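Local coordinates for nonsense-mediated mRNA decay protein 2 (Saccharomyces cerevisiae, PDB 4LUN) that takes part in the nonsense-mediated decay of mRNAs carrying premature stop codons, this chain being its N-terminal MIF4G domain, at residues F147-D160 / L172-I186. Residues are numbered along the deposited sequence; the frame is centred on the assembly and turned at random.
Sequences FTELYLVGVFRTLD and LQKKTGRKDPLLFSI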
# COMPACT_ATOMS: atom_id res chain seq x y z
N PHE A 147 3.77 3.09 3.09
CA PHE A 147 2.88 4.11 3.61
C PHE A 147 2.33 3.70 4.96
O PHE A 147 2.31 4.49 5.90
CB PHE A 147 1.70 4.38 2.68
CG PHE A 147 0.69 5.30 3.29
CD1 PHE A 147 0.82 6.67 3.12
CD2 PHE A 147 -0.37 4.81 4.04
CE1 PHE A 147 -0.09 7.54 3.71
CE2 PHE A 147 -1.28 5.68 4.63
CZ PHE A 147 -1.13 7.05 4.45
N THR A 148 1.87 2.45 5.04
CA THR A 148 1.20 1.97 6.24
C THR A 148 2.16 1.88 7.42
O THR A 148 1.78 2.20 8.56
CB THR A 148 0.48 0.64 5.97
OG1 THR A 148 -0.43 0.83 4.88
CG2 THR A 148 -0.35 0.24 7.18
N GLU A 149 3.39 1.48 7.16
CA GLU A 149 4.38 1.38 8.22
C GLU A 149 4.67 2.78 8.78
O GLU A 149 4.86 2.95 10.00
CB GLU A 149 5.69 0.74 7.73
CG GLU A 149 5.57 -0.68 7.18
CD GLU A 149 5.33 -1.74 8.24
OE1 GLU A 149 5.13 -1.41 9.43
OE2 GLU A 149 5.32 -2.94 7.87
N LEU A 150 4.68 3.78 7.90
CA LEU A 150 4.90 5.16 8.34
C LEU A 150 3.67 5.78 8.99
O LEU A 150 3.77 6.73 9.78
CB LEU A 150 5.37 6.05 7.18
CG LEU A 150 6.78 5.73 6.71
CD1 LEU A 150 7.04 6.39 5.35
CD2 LEU A 150 7.79 6.21 7.75
N TYR A 151 2.50 5.26 8.64
CA TYR A 151 1.28 5.64 9.31
C TYR A 151 1.33 5.12 10.74
O TYR A 151 1.00 5.85 11.68
CB TYR A 151 0.05 5.07 8.57
CG TYR A 151 -1.21 5.18 9.40
CD1 TYR A 151 -1.98 6.33 9.37
CD2 TYR A 151 -1.61 4.14 10.24
CE1 TYR A 151 -3.11 6.45 10.16
CE2 TYR A 151 -2.73 4.25 11.03
CZ TYR A 151 -3.48 5.40 10.98
OH TYR A 151 -4.61 5.49 11.76
N LEU A 152 1.74 3.87 10.91
CA LEU A 152 1.69 3.25 12.23
C LEU A 152 2.68 3.87 13.22
O LEU A 152 2.51 3.76 14.44
CB LEU A 152 1.91 1.74 12.13
CG LEU A 152 0.75 0.97 11.49
CD1 LEU A 152 1.20 -0.45 11.17
CD2 LEU A 152 -0.47 0.96 12.41
N VAL A 153 3.71 4.52 12.70
CA VAL A 153 4.63 5.25 13.59
C VAL A 153 4.33 6.74 13.68
O VAL A 153 5.10 7.50 14.23
CB VAL A 153 6.14 4.99 13.26
CG1 VAL A 153 6.46 3.51 13.43
CG2 VAL A 153 6.49 5.48 11.86
N GLY A 154 3.18 7.16 13.15
CA GLY A 154 2.74 8.52 13.36
C GLY A 154 3.39 9.58 12.48
O GLY A 154 3.30 10.77 12.77
N VAL A 155 4.02 9.15 11.40
CA VAL A 155 4.60 10.11 10.46
C VAL A 155 3.54 10.58 9.47
O VAL A 155 3.30 11.79 9.31
CB VAL A 155 5.80 9.50 9.72
CG1 VAL A 155 6.30 10.45 8.64
CG2 VAL A 155 6.91 9.18 10.71
N PHE A 156 2.93 9.62 8.79
CA PHE A 156 1.87 9.87 7.80
C PHE A 156 0.51 9.61 8.44
O PHE A 156 0.10 8.47 8.53
CB PHE A 156 2.01 8.89 6.65
CG PHE A 156 3.14 9.17 5.69
CD1 PHE A 156 3.84 10.36 5.73
CD2 PHE A 156 3.46 8.23 4.73
CE1 PHE A 156 4.87 10.60 4.83
CE2 PHE A 156 4.49 8.46 3.82
CZ PHE A 156 5.19 9.65 3.87
N ARG A 157 -0.20 10.66 8.84
CA ARG A 157 -1.41 10.47 9.63
C ARG A 157 -2.71 10.80 8.94
O ARG A 157 -3.67 10.03 9.01
CB ARG A 157 -1.33 11.30 10.91
CG ARG A 157 0.02 11.22 11.61
CD ARG A 157 -0.00 11.98 12.93
NE ARG A 157 -0.15 13.43 12.76
CZ ARG A 157 -0.27 14.28 13.77
NH1 ARG A 157 -0.26 13.84 15.02
NH2 ARG A 157 -0.41 15.58 13.54
N THR A 158 -2.77 11.97 8.31
CA THR A 158 -4.04 12.49 7.83
C THR A 158 -3.80 13.57 6.78
O THR A 158 -2.75 14.19 6.76
CB THR A 158 -4.88 13.07 9.00
OG1 THR A 158 -6.05 13.71 8.50
CG2 THR A 158 -4.06 14.09 9.78
N LEU A 159 -4.78 13.79 5.91
CA LEU A 159 -4.67 14.88 4.96
C LEU A 159 -4.65 16.22 5.69
O LEU A 159 -4.19 17.21 5.14
CB LEU A 159 -5.84 14.87 3.97
CG LEU A 159 -5.89 13.69 3.00
CD1 LEU A 159 -7.18 13.70 2.21
CD2 LEU A 159 -4.69 13.70 2.05
N ASP A 160 -5.12 16.23 6.92
CA ASP A 160 -5.16 17.47 7.69
C ASP A 160 -3.77 18.02 8.04
O ASP A 160 -3.63 19.18 8.43
CB ASP A 160 -5.99 17.30 8.97
CG ASP A 160 -7.48 17.30 8.72
OD1 ASP A 160 -7.90 17.68 7.60
OD2 ASP A 160 -8.25 16.93 9.64
N LEU A 172 -7.91 12.62 -3.88
CA LEU A 172 -8.05 12.97 -2.47
C LEU A 172 -8.49 14.42 -2.29
O LEU A 172 -8.55 14.91 -1.17
CB LEU A 172 -6.72 12.76 -1.74
CG LEU A 172 -6.25 11.32 -1.65
CD1 LEU A 172 -4.81 11.27 -1.18
CD2 LEU A 172 -7.14 10.54 -0.68
N GLN A 173 -8.78 15.10 -3.40
CA GLN A 173 -9.08 16.54 -3.33
C GLN A 173 -10.55 16.81 -3.07
O GLN A 173 -11.41 15.94 -3.24
CB GLN A 173 -8.67 17.24 -4.63
CG GLN A 173 -7.17 17.43 -4.80
CD GLN A 173 -6.81 18.07 -6.12
OE1 GLN A 173 -7.68 18.54 -6.86
NE2 GLN A 173 -5.52 18.10 -6.44
N LYS A 174 -10.83 18.05 -2.64
CA LYS A 174 -12.20 18.56 -2.50
C LYS A 174 -12.99 17.91 -1.35
O LYS A 174 -14.22 17.98 -1.32
CB LYS A 174 -12.98 18.44 -3.82
CG LYS A 174 -12.35 19.18 -5.00
CD LYS A 174 -12.20 20.67 -4.71
CE LYS A 174 -11.92 21.46 -5.98
NZ LYS A 174 -10.63 21.07 -6.63
N LYS A 175 -12.29 17.30 -0.41
CA LYS A 175 -12.96 16.71 0.75
C LYS A 175 -13.51 17.81 1.66
O LYS A 175 -12.79 18.74 2.02
CB LYS A 175 -12.02 15.79 1.52
CG LYS A 175 -11.50 14.62 0.71
CD LYS A 175 -10.74 13.62 1.58
CE LYS A 175 -10.45 12.34 0.81
NZ LYS A 175 -11.72 11.69 0.36
N THR A 176 -14.79 17.68 2.02
CA THR A 176 -15.41 18.57 3.01
C THR A 176 -16.10 17.74 4.09
O THR A 176 -16.43 16.57 3.88
CB THR A 176 -16.48 19.47 2.37
OG1 THR A 176 -17.53 18.65 1.83
CG2 THR A 176 -15.89 20.33 1.28
N GLY A 177 -16.34 18.37 5.24
CA GLY A 177 -17.01 17.71 6.34
C GLY A 177 -16.20 16.57 6.94
O GLY A 177 -14.98 16.66 7.07
N ARG A 178 -16.89 15.50 7.30
CA ARG A 178 -16.27 14.31 7.87
C ARG A 178 -15.34 13.65 6.85
O ARG A 178 -15.78 13.19 5.80
CB ARG A 178 -17.34 13.31 8.27
CG ARG A 178 -18.75 13.90 8.30
CD ARG A 178 -19.80 12.84 7.98
NE ARG A 178 -21.16 13.35 8.14
CZ ARG A 178 -22.25 12.59 8.18
NH1 ARG A 178 -22.15 11.27 8.06
NH2 ARG A 178 -23.45 13.15 8.33
N LYS A 179 -14.05 13.62 7.16
CA LYS A 179 -13.11 12.91 6.30
C LYS A 179 -12.97 11.47 6.75
O LYS A 179 -12.96 11.17 7.95
CB LYS A 179 -11.74 13.56 6.31
CG LYS A 179 -11.58 14.74 5.36
CD LYS A 179 -10.14 15.21 5.35
CE LYS A 179 -9.97 16.44 4.48
NZ LYS A 179 -8.73 17.19 4.84
N ASP A 180 -12.86 10.57 5.78
CA ASP A 180 -12.53 9.19 6.06
C ASP A 180 -11.07 9.09 6.54
O ASP A 180 -10.26 9.97 6.27
CB ASP A 180 -12.73 8.36 4.80
CG ASP A 180 -14.18 8.32 4.34
OD1 ASP A 180 -15.07 8.09 5.19
OD2 ASP A 180 -14.44 8.52 3.13
N PRO A 181 -10.74 8.01 7.26
CA PRO A 181 -9.33 7.76 7.57
C PRO A 181 -8.54 7.66 6.27
O PRO A 181 -9.09 7.18 5.28
CB PRO A 181 -9.37 6.38 8.25
CG PRO A 181 -10.73 6.29 8.84
CD PRO A 181 -11.63 6.98 7.83
N LEU A 182 -7.29 8.10 6.29
CA LEU A 182 -6.49 8.19 5.06
C LEU A 182 -6.26 6.84 4.40
O LEU A 182 -6.34 6.73 3.16
CB LEU A 182 -5.16 8.89 5.35
CG LEU A 182 -4.24 9.19 4.15
CD1 LEU A 182 -5.02 9.80 2.99
CD2 LEU A 182 -3.10 10.13 4.57
N LEU A 183 -6.01 5.81 5.20
CA LEU A 183 -5.88 4.46 4.64
C LEU A 183 -7.15 4.00 3.93
O LEU A 183 -7.06 3.31 2.93
CB LEU A 183 -5.50 3.43 5.70
CG LEU A 183 -4.02 3.39 6.09
CD1 LEU A 183 -3.85 2.59 7.38
CD2 LEU A 183 -3.21 2.76 4.94
N PHE A 184 -8.31 4.35 4.47
CA PHE A 184 -9.57 4.00 3.84
C PHE A 184 -9.65 4.66 2.45
O PHE A 184 -10.02 4.02 1.46
CB PHE A 184 -10.76 4.43 4.74
CG PHE A 184 -12.12 4.26 4.10
CD1 PHE A 184 -12.88 3.12 4.34
CD2 PHE A 184 -12.65 5.25 3.28
CE1 PHE A 184 -14.14 2.98 3.77
CE2 PHE A 184 -13.89 5.11 2.70
CZ PHE A 184 -14.64 3.97 2.94
N SER A 185 -9.26 5.94 2.40
CA SER A 185 -9.30 6.70 1.15
C SER A 185 -8.39 6.09 0.10
O SER A 185 -8.77 5.91 -1.06
CB SER A 185 -8.96 8.17 1.38
OG SER A 185 -9.94 8.79 2.19
N ILE A 186 -7.18 5.76 0.53
CA ILE A 186 -6.21 5.12 -0.37
C ILE A 186 -6.71 3.76 -0.88
O ILE A 186 -6.65 3.46 -2.09
CB ILE A 186 -4.87 4.94 0.37
CG1 ILE A 186 -4.23 6.31 0.61
CG2 ILE A 186 -3.89 4.05 -0.42
CD1 ILE A 186 -3.10 6.27 1.63
O HOH W 1 -6.37 9.40 8.77
O HOH W 2 -7.99 11.38 8.42
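F147 meets L182, L183 and I186, and T148 meets L183, where helix 147-152 runs antiparallel to helix 182-186, their axes 168° apart and 11.7 Å at closest approach. Beyond the first helix the chain turns at G154, whose positive phi suits a residue without a side chain and which ends the helix in a Schellman motif, and returns beside the N-terminus of the second. There a water bridges R157 O and L182 N, serving a first-turn N-H.

The ring of F147 swings toward the second helix because chi1 (173°) sets CG trans to the main-chain nitrogen: I186 CD1 sits over one face, 3.6 Å from the centroid, while L183 CD2 meets CE2 near the edge at 3.5 Å, and L182 CD2 lies by CZ. Antiparallel helices packed through such apolar side chains are the building principle of the HEAT-like MIF4G domain; helix 106-116 also touches F147, through L113 and F116. Putting an alanine at F147 would probably open a gap between the helices and leave I186 CD1 without its aromatic face. L183 suits its place by forking: CD1 lies over the Y151 ring and CD2 touches T148 OG1, a hydroxyl hydrogen-bonded to L144 O.

Farther along, L159 is wedged among L172, L182 and the aliphatic part of K175, with CD1 3.6 Å from K175 CD. Long enough to pass L159, K179 pairs its ammonium with exposed D160 (NZ to OD1 2.9 Å), a salt bridge nearly along the C-O axis.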